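Local coordinates for protein putative dioxygenase (1H-3-hydroxy-4-oxoquinaldine 2,4-dioxygenase) (Mycobacteroides abscessus subsp. abscessus, PDB 6RA3) that cleaves the heterocyclic ring of the Pseudomonas quinolone signal PQS with molecular oxygen, giving N-octanoylanthranilate and carbon monoxide, at residues Leu103-Ala106 against Asp107-Ala111; Gly67-Ile71 against Asp72-Ala76; Ile123-Pro126 against Ala127-Glu130. All blocks are in the same frame, centred on the assembly; numbering follows the deposited sequence.

Interaction 1 (Leu103-Ala106 against Asp107-Ala111); sequences LEIA and DRLGA
From Leu-103 to Gly-110 the backbone runs as the closing turns of a helix, each residue from Asp-107 to Gly-110 giving its N-H to the carbonyl four places earlier, beginning with Asp-107 N to Leu-103 O at 2.9 Å. This is the C-terminal end of helix 99-109, the crossover helix of a beta-alpha-beta unit in the alpha/beta hydrolase fold. It illustrates how i to i+4 spacing pairs side chains: Glu-104 and Arg-108 form a salt bridge on the flank facing helix 71-84. Arg-108 NE meets Glu-104 OE2 at 2.6 Å, nearly straight at 175°, in the guanidinium plane and on the anti lone pair of the carboxylate. The two flat groups stand almost perpendicular, 88° apart; NH2 of Arg-108 adds a weak bond to the same oxygen. A bend at chi2 (60°) turns the Glu-104 carboxylate toward the arginine, while OE1 goes to Arg-200, which also forms a salt bridge with Asp-107 and would offset the like charges of the two acids. On the inner side Ile-105 and Leu-109 lie alongside each other against Phe-90. Gly-110, with positive phi, leaves the helix as its N reaches Ala-106 O at 3.2 Å.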
ATOM      1  N   LEU A 103      27.586  -2.044   9.451  1.00 45.07           N
ATOM      2  CA  LEU A 103      29.036  -2.248   9.513  1.00 45.76           C
ATOM      3  C   LEU A 103      29.441  -3.556   8.844  1.00 42.30           C
ATOM      4  O   LEU A 103      30.484  -3.632   8.183  1.00 40.91           O
ATOM      5  CB  LEU A 103      29.488  -2.193  10.970  1.00 42.10           C
ATOM      6  CG  LEU A 103      29.152  -0.837  11.599  1.00 47.47           C
ATOM      7  CD1 LEU A 103      29.288  -0.836  13.101  1.00 46.10           C
ATOM      8  CD2 LEU A 103      30.064   0.228  10.994  1.00 52.12           C
ATOM      9  N   GLU A 104      28.614  -4.592   8.973  1.00 38.54           N
ATOM     10  CA  GLU A 104      28.885  -5.818   8.243  1.00 39.51           C
ATOM     11  C   GLU A 104      28.858  -5.553   6.754  1.00 38.87           C
ATOM     12  O   GLU A 104      29.722  -6.042   6.017  1.00 36.11           O
ATOM     13  CB  GLU A 104      27.867  -6.910   8.634  1.00 35.88           C
ATOM     14  CG  GLU A 104      28.056  -8.242   7.909  1.00 42.73           C
ATOM     15  CD  GLU A 104      29.426  -8.883   8.162  1.00 44.71           C
ATOM     16  OE1 GLU A 104      30.015  -8.603   9.224  1.00 44.73           O
ATOM     17  OE2 GLU A 104      29.907  -9.662   7.300  1.00 43.75           O
ATOM     18  N   ILE A 105      27.875  -4.768   6.286  1.00 41.30           N
ATOM     19  CA  ILE A 105      27.809  -4.438   4.858  1.00 43.64           C
ATOM     20  C   ILE A 105      29.050  -3.649   4.444  1.00 44.03           C
ATOM     21  O   ILE A 105      29.639  -3.893   3.379  1.00 36.40           O
ATOM     22  CB  ILE A 105      26.520  -3.656   4.529  1.00 38.99           C
ATOM     23  CG1 ILE A 105      25.263  -4.518   4.766  1.00 40.68           C
ATOM     24  CG2 ILE A 105      26.563  -3.130   3.078  1.00 43.04           C
ATOM     25  CD1 ILE A 105      23.947  -3.702   4.928  1.00 38.93           C
ATOM     26  N   ALA A 106      29.454  -2.672   5.261  1.00 41.62           N
ATOM     27  CA  ALA A 106      30.655  -1.905   4.922  1.00 44.76           C
ATOM     28  C   ALA A 106      31.868  -2.814   4.812  1.00 43.80           C
ATOM     29  O   ALA A 106      32.699  -2.645   3.912  1.00 38.36           O
ATOM     30  CB  ALA A 106      30.909  -0.819   5.953  1.00 41.05           C
ATOM     31  N   ASP A 107      31.970  -3.808   5.700  1.00 45.42           N
ATOM     32  CA  ASP A 107      33.134  -4.689   5.699  1.00 38.08           C
ATOM     33  C   ASP A 107      33.134  -5.601   4.483  1.00 46.50           C
ATOM     34  O   ASP A 107      34.199  -5.927   3.940  1.00 47.59           O
ATOM     35  CB  ASP A 107      33.156  -5.520   6.978  1.00 48.82           C
ATOM     36  CG  ASP A 107      34.455  -6.282   7.157  1.00 55.23           C
ATOM     37  OD1 ASP A 107      35.475  -5.877   6.555  1.00 56.87           O
ATOM     38  OD2 ASP A 107      34.443  -7.298   7.894  1.00 53.70           O
ATOM     39  N   ARG A 108      31.953  -6.030   4.036  1.00 40.28           N
ATOM     40  CA  ARG A 108      31.919  -6.987   2.939  1.00 37.09           C
ATOM     41  C   ARG A 108      32.269  -6.352   1.603  1.00 35.32           C
ATOM     42  O   ARG A 108      32.828  -7.025   0.729  1.00 40.14           O
ATOM     43  CB  ARG A 108      30.541  -7.636   2.869  1.00 42.50           C
ATOM     44  CG  ARG A 108      30.227  -8.515   4.062  1.00 44.80           C
ATOM     45  CD  ARG A 108      28.907  -9.226   3.887  1.00 41.73           C
ATOM     46  NE  ARG A 108      28.648 -10.087   5.038  1.00 46.30           N
ATOM     47  CZ  ARG A 108      27.759 -11.068   5.048  1.00 48.03           C
ATOM     48  NH1 ARG A 108      27.039 -11.303   3.967  1.00 43.79           N
ATOM     49  NH2 ARG A 108      27.593 -11.800   6.140  1.00 55.57           N
ATOM     50  N   LEU A 109      31.922  -5.088   1.403  1.00 43.56           N
ATOM     51  CA  LEU A 109      31.971  -4.495   0.069  1.00 45.15           C
ATOM     52  C   LEU A 109      33.159  -3.569  -0.149  1.00 45.86           C
ATOM     53  O   LEU A 109      33.526  -3.315  -1.307  1.00 42.30           O
ATOM     54  CB  LEU A 109      30.687  -3.708  -0.201  1.00 43.27           C
ATOM     55  CG  LEU A 109      29.408  -4.533  -0.215  1.00 37.44           C
ATOM     56  CD1 LEU A 109      28.204  -3.610  -0.298  1.00 41.42           C
ATOM     57  CD2 LEU A 109      29.425  -5.541  -1.339  1.00 43.29           C
ATOM     58  N   GLY A 110      33.737  -3.044   0.924  1.00 47.31           N
ATOM     59  CA  GLY A 110      34.891  -2.182   0.837  1.00 49.25           C
ATOM     60  C   GLY A 110      34.483  -0.726   0.795  1.00 51.43           C
ATOM     61  O   GLY A 110      33.307  -0.374   0.642  1.00 40.94           O
ATOM     62  N   ALA A 111      35.501   0.135   0.922  1.00 53.05           N
ATOM     63  CA  ALA A 111      35.310   1.568   1.111  1.00 50.08           C
ATOM     64  C   ALA A 111      35.071   2.323  -0.190  1.00 43.14           C
ATOM     65  O   ALA A 111      34.659   3.487  -0.135  1.00 46.36           O
ATOM     66  CB  ALA A 111      36.524   2.166   1.829  1.00 52.61           C
TER

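Interaction 2 (Gly67-Ile71 against Asp72-Ala76)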
ATOM      1  N   GLY A  67      12.042 -17.874   8.783  1.00 24.99           N
ATOM      2  CA  GLY A  67      13.143 -18.609   9.366  1.00 31.20           C
ATOM      3  C   GLY A  67      14.083 -17.693  10.129  1.00 41.48           C
ATOM      4  O   GLY A  67      14.238 -16.502   9.816  1.00 30.23           O
ATOM      5  N   ASP A  68      14.730 -18.274  11.136  1.00 36.11           N
ATOM      6  CA  ASP A  68      15.590 -17.527  12.033  1.00 34.28           C
ATOM      7  C   ASP A  68      16.740 -16.886  11.261  1.00 27.21           C
ATOM      8  O   ASP A  68      17.270 -17.444  10.302  1.00 26.90           O
ATOM      9  CB  ASP A  68      16.137 -18.454  13.122  1.00 43.17           C
ATOM     10  CG  ASP A  68      16.534 -17.707  14.375  1.00 37.97           C
ATOM     11  OD1 ASP A  68      15.998 -16.602  14.623  1.00 37.77           O
ATOM     12  OD2 ASP A  68      17.387 -18.230  15.110  1.00 39.40           O
ATOM     13  N   PHE A  69      17.138 -15.709  11.707  1.00 28.36           N
ATOM     14  CA  PHE A  69      18.125 -14.930  10.978  1.00 34.47           C
ATOM     15  C   PHE A  69      18.733 -13.925  11.942  1.00 26.97           C
ATOM     16  O   PHE A  69      18.163 -13.618  12.987  1.00 29.68           O
ATOM     17  CB  PHE A  69      17.484 -14.218   9.767  1.00 31.55           C
ATOM     18  CG  PHE A  69      16.575 -13.050  10.141  1.00 34.25           C
ATOM     19  CD1 PHE A  69      15.212 -13.247  10.351  1.00 28.52           C
ATOM     20  CD2 PHE A  69      17.091 -11.754  10.261  1.00 29.06           C
ATOM     21  CE1 PHE A  69      14.379 -12.182  10.703  1.00 31.94           C
ATOM     22  CE2 PHE A  69      16.276 -10.689  10.616  1.00 33.28           C
ATOM     23  CZ  PHE A  69      14.914 -10.892  10.831  1.00 31.22           C
ATOM     24  N   GLY A  70      19.868 -13.378  11.550  1.00 30.43           N
ATOM     25  CA  GLY A  70      20.469 -12.257  12.264  1.00 33.79           C
ATOM     26  C   GLY A  70      21.257 -11.366  11.330  1.00 34.90           C
ATOM     27  O   GLY A  70      20.856 -11.141  10.178  1.00 27.79           O
ATOM     28  N   ILE A  71      22.404 -10.875  11.811  1.00 33.63           N
ATOM     29  CA  ILE A  71      23.080  -9.768  11.127  1.00 40.29           C
ATOM     30  C   ILE A  71      23.648 -10.208   9.778  1.00 35.79           C
ATOM     31  O   ILE A  71      23.572  -9.461   8.792  1.00 36.24           O
ATOM     32  CB  ILE A  71      24.139  -9.151  12.065  1.00 38.36           C
ATOM     33  CG1 ILE A  71      23.421  -8.490  13.242  1.00 35.73           C
ATOM     34  CG2 ILE A  71      24.949  -8.093  11.368  1.00 38.97           C
ATOM     35  CD1 ILE A  71      24.282  -8.292  14.472  1.00 35.84           C
ATOM     36  N   ASP A  72      24.202 -11.424   9.690  1.00 30.31           N
ATOM     37  CA  ASP A  72      24.693 -11.914   8.399  1.00 40.50           C
ATOM     38  C   ASP A  72      23.615 -11.856   7.311  1.00 42.19           C
ATOM     39  O   ASP A  72      23.902 -11.492   6.156  1.00 32.16           O
ATOM     40  CB  ASP A  72      25.213 -13.346   8.539  1.00 54.05           C
ATOM     41  CG  ASP A  72      26.536 -13.415   9.296  1.00 64.57           C
ATOM     42  OD1 ASP A  72      27.261 -12.392   9.308  1.00 59.07           O
ATOM     43  OD2 ASP A  72      26.845 -14.484   9.873  1.00 82.33           O
ATOM     44  N   GLU A  73      22.373 -12.233   7.662  1.00 36.54           N
ATOM     45  CA  GLU A  73      21.265 -12.225   6.708  1.00 41.11           C
ATOM     46  C   GLU A  73      20.814 -10.794   6.397  1.00 32.27           C
ATOM     47  O   GLU A  73      20.489 -10.476   5.253  1.00 33.54           O
ATOM     48  CB  GLU A  73      20.091 -13.050   7.257  1.00 34.33           C
ATOM     49  CG  GLU A  73      20.279 -14.547   7.182  1.00 39.14           C
ATOM     50  CD  GLU A  73      21.377 -15.061   8.117  1.00 42.89           C
ATOM     51  OE1 GLU A  73      21.488 -14.538   9.251  1.00 28.81           O
ATOM     52  OE2 GLU A  73      22.140 -15.970   7.703  1.00 48.65           O
ATOM     53  N   MET A  74      20.765  -9.929   7.399  1.00 27.54           N
ATOM     54  CA  MET A  74      20.355  -8.550   7.159  1.00 37.59           C
ATOM     55  C   MET A  74      21.281  -7.879   6.145  1.00 38.79           C
ATOM     56  O   MET A  74      20.822  -7.171   5.240  1.00 31.36           O
ATOM     57  CB  MET A  74      20.323  -7.800   8.489  1.00 35.37           C
ATOM     58  CG  MET A  74      19.146  -8.202   9.387  1.00 33.59           C
ATOM     59  SD  MET A  74      19.473  -7.955  11.143  1.00 43.64           S
ATOM     60  CE  MET A  74      18.639  -6.423  11.459  1.00 36.96           C
ATOM     61  N   ALA A  75      22.577  -8.169   6.230  1.00 34.28           N
ATOM     62  CA  ALA A  75      23.580  -7.646   5.316  1.00 37.61           C
ATOM     63  C   ALA A  75      23.564  -8.344   3.963  1.00 39.63           C
ATOM     64  O   ALA A  75      23.729  -7.695   2.921  1.00 35.38           O
ATOM     65  CB  ALA A  75      24.963  -7.791   5.948  1.00 42.49           C
ATOM     66  N   ALA A  76      23.387  -9.662   3.950  1.00 33.30           N
ATOM     67  CA  ALA A  76      23.331 -10.366   2.684  1.00 37.42           C
ATOM     68  C   ALA A  76      22.103  -9.935   1.893  1.00 38.24           C
ATOM     69  O   ALA A  76      22.161  -9.862   0.667  1.00 27.95           O
ATOM     70  CB  ALA A  76      23.314 -11.882   2.905  1.00 48.68           C
TER
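The carbonyl oxygen of Gly-70 is gripped by two backbone amides of the first helical turn: Met-74 N lies 3.0 Å from Gly-70 O, in the carbonyl plane, and Glu-73 N makes a weak, bent bond to it. The next backbone hydrogen bond, Ala-75 N to Ile-71 O at 3.0 Å, continues the helical pattern. Glu-73 returns the favour from its side chain, for OE1 accepts the amide of Gly-70 at 3.0 Å between OE1 and N, nearly straight at 172°. The amide comes in on the anti side of the carboxylate, somewhat out of its plane, and the bend of the Glu-73 chain at chi2 (68°) curls the acid back to reach it.

Gly-70 is the N-cap of helix 71-84, and the bond from its amide to the residue three places on is one half of a capping box; glycine has no side chain to supply the other. Bracketing the cap, Phe-69 and Met-74 form a hydrophobic staple. Met-74 CG sits at the ring edge of Phe-69, 4.0 Å from CE2, and the two side chains cross at about a right angle. Phe-69 CB also rests 3.8 Å from Glu-73 CB. Outside the turn, the Phe-69 ring meets that of Trp-31 with their planes about 20° apart, and Met-74 packs on Trp-31 and Trp-56. The acids Asp-72 and Glu-73 lie at the positive end of the helix dipole, which would favour their charged forms. Met-74 SD approaches Gly-70 O to 3.6 Å.

Interaction 3 (Ile123-Pro126 against Ala127-Glu130); sequences IMTP and APRE
The flat group here is the peptide carbonyl of Pro-126; the puckered ring of Pro-128 brings CD to 3.0 Å from Pro-126 O, fairly close to the carbonyl plane. The Thr-125 hydroxyl stands well above that plane, on the same side as CD, and OG1 donates to Pro-126 O at 3.1 Å. Being 37° out of the plane, this bond does not follow a lone pair. It is made possible by a chi1 of 60°, which sets OG1 between the backbone N and the carbonyl carbon of Thr-125.

The same CD atom receives two further neighbours. Ile-123 CG2 is 4.0 Å from Pro-128 CD, an apolar touch between side chains that run at a slant to each other. Thr-125 approaches almost at right angles, with OG1 at 4.2 Å from CD. Pro-126, Ala-127 and Pro-128 share an extended, polyproline-like backbone, and Pro-128, the N-cap of helix 129-137, has no amide hydrogen to offer the nearby carbonyl.

Tyr-191 bonds to the carbonyl of Ile-123 and Tyr-222 to the amide of Met-124, tying down the start of the loop. The side chain of Ile-123 lies about 5 Å from that of His-97, a substrate-binding residue, and about 6 Å from that of the active-site His-246. In alpha/beta hydrolase folds this loop after strand 116-120 is the usual place where the chain leaves the core sheet for inserted cap helices.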
ATOM      1  N   ILE A 123      24.527   1.865  21.120  1.00 52.82           N
ATOM      2  CA  ILE A 123      25.348   1.809  22.336  1.00 41.46           C
ATOM      3  C   ILE A 123      26.775   1.424  21.960  1.00 46.04           C
ATOM      4  O   ILE A 123      27.030   0.328  21.445  1.00 40.40           O
ATOM      5  CB  ILE A 123      24.723   0.828  23.348  1.00 48.58           C
ATOM      6  CG1 ILE A 123      23.402   1.376  23.900  1.00 47.50           C
ATOM      7  CG2 ILE A 123      25.652   0.516  24.509  1.00 51.19           C
ATOM      8  CD1 ILE A 123      23.526   2.690  24.645  1.00 47.99           C
ATOM      9  N   MET A 124      27.725   2.337  22.205  1.00 46.66           N
ATOM     10  CA  MET A 124      29.093   2.115  21.757  1.00 49.50           C
ATOM     11  C   MET A 124      29.969   1.461  22.823  1.00 49.22           C
ATOM     12  O   MET A 124      31.019   0.895  22.488  1.00 46.95           O
ATOM     13  CB  MET A 124      29.702   3.446  21.302  1.00 51.30           C
ATOM     14  CG  MET A 124      29.144   3.949  19.952  1.00 44.46           C
ATOM     15  SD  MET A 124      29.722   2.942  18.558  1.00 47.65           S
ATOM     16  CE  MET A 124      28.553   3.512  17.302  1.00 46.50           C
ATOM     17  N   THR A 125      29.552   1.515  24.088  1.00 53.57           N
ATOM     18  CA  THR A 125      30.181   0.754  25.166  1.00 51.35           C
ATOM     19  C   THR A 125      29.891  -0.740  25.008  1.00 52.03           C
ATOM     20  O   THR A 125      29.091  -1.143  24.159  1.00 43.85           O
ATOM     21  CB  THR A 125      29.651   1.235  26.519  1.00 49.75           C
ATOM     22  OG1 THR A 125      28.229   1.052  26.575  1.00 45.77           O
ATOM     23  CG2 THR A 125      29.960   2.702  26.753  1.00 47.40           C
ATOM     24  N   PRO A 126      30.526  -1.597  25.817  1.00 60.83           N
ATOM     25  CA  PRO A 126      29.992  -2.956  25.988  1.00 53.76           C
ATOM     26  C   PRO A 126      28.589  -2.915  26.580  1.00 50.08           C
ATOM     27  O   PRO A 126      28.183  -1.954  27.248  1.00 44.00           O
ATOM     28  CB  PRO A 126      30.999  -3.624  26.937  1.00 58.38           C
ATOM     29  CG  PRO A 126      32.301  -2.897  26.676  1.00 50.48           C
ATOM     30  CD  PRO A 126      31.878  -1.462  26.402  1.00 58.85           C
ATOM     31  N   ALA A 127      27.834  -3.974  26.314  1.00 46.32           N
ATOM     32  CA  ALA A 127      26.438  -4.010  26.716  1.00 42.16           C
ATOM     33  C   ALA A 127      26.297  -3.824  28.228  1.00 48.44           C
ATOM     34  O   ALA A 127      26.749  -4.689  28.999  1.00 47.63           O
ATOM     35  CB  ALA A 127      25.795  -5.330  26.289  1.00 46.79           C
ATOM     36  N   PRO A 128      25.670  -2.746  28.694  1.00 45.86           N
ATOM     37  CA  PRO A 128      25.325  -2.670  30.116  1.00 44.85           C
ATOM     38  C   PRO A 128      24.516  -3.886  30.539  1.00 55.80           C
ATOM     39  O   PRO A 128      23.787  -4.483  29.743  1.00 46.24           O
ATOM     40  CB  PRO A 128      24.501  -1.380  30.219  1.00 50.02           C
ATOM     41  CG  PRO A 128      24.961  -0.556  29.055  1.00 55.73           C
ATOM     42  CD  PRO A 128      25.275  -1.528  27.963  1.00 51.98           C
ATOM     43  N   ARG A 129      24.638  -4.254  31.818  1.00 55.00           N
ATOM     44  CA  ARG A 129      23.955  -5.456  32.275  1.00 58.30           C
ATOM     45  C   ARG A 129      22.452  -5.250  32.389  1.00 55.53           C
ATOM     46  O   ARG A 129      21.707  -6.233  32.369  1.00 55.77           O
ATOM     47  CB  ARG A 129      24.515  -5.924  33.618  1.00 60.60           C
ATOM     48  CG  ARG A 129      25.996  -6.256  33.592  1.00 58.48           C
ATOM     49  CD  ARG A 129      26.304  -7.370  32.613  1.00 59.75           C
ATOM     50  NE  ARG A 129      25.559  -8.589  32.911  1.00 57.70           N
ATOM     51  CZ  ARG A 129      25.447  -9.616  32.071  1.00 60.22           C
ATOM     52  NH1 ARG A 129      26.026  -9.560  30.870  1.00 57.16           N
ATOM     53  NH2 ARG A 129      24.745 -10.692  32.420  1.00 57.29           N
ATOM     54  N   GLU A 130      21.996  -4.007  32.530  1.00 50.82           N
ATOM     55  CA  GLU A 130      20.565  -3.746  32.479  1.00 58.48           C
ATOM     56  C   GLU A 130      20.017  -4.041  31.086  1.00 58.98           C
ATOM     57  O   GLU A 130      18.954  -4.650  30.942  1.00 52.64           O
ATOM     58  CB  GLU A 130      20.288  -2.293  32.873  1.00 58.06           C
ATOM     59  CG  GLU A 130      19.271  -2.130  33.980  1.00 73.51           C
ATOM     60  CD  GLU A 130      18.678  -0.735  34.016  1.00 87.31           C
ATOM     61  OE1 GLU A 130      18.433  -0.183  32.920  1.00 58.19           O
ATOM     62  OE2 GLU A 130      18.457  -0.196  35.130  1.00 69.00           O
TER

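How the interactions relate
Along the chain interaction 2 comes first, then interaction 1, then interaction 3, and all belong to one alpha/beta hydrolase fold. Interactions 1 and 2 are centred 15 Å apart and touch, because helices 71-84 and 99-109 pack together: Ile-105 CG1 lies 3.5 Å from Ala-75 CB, and Arg-108 forms a weak ion pair with Asp-72. The start of one helix is thus joined to the end of its neighbour. Interaction 3, its centre 23 Å from interaction 1 and 22 Å from interaction 2, touches neither; it follows strand 116-120, into which helix 99-109 leads. Met-74 of helix 71-84 and Ile-123 of the loop approach the substrate-binding His-97, whereas interaction 1 closes a helix farther away.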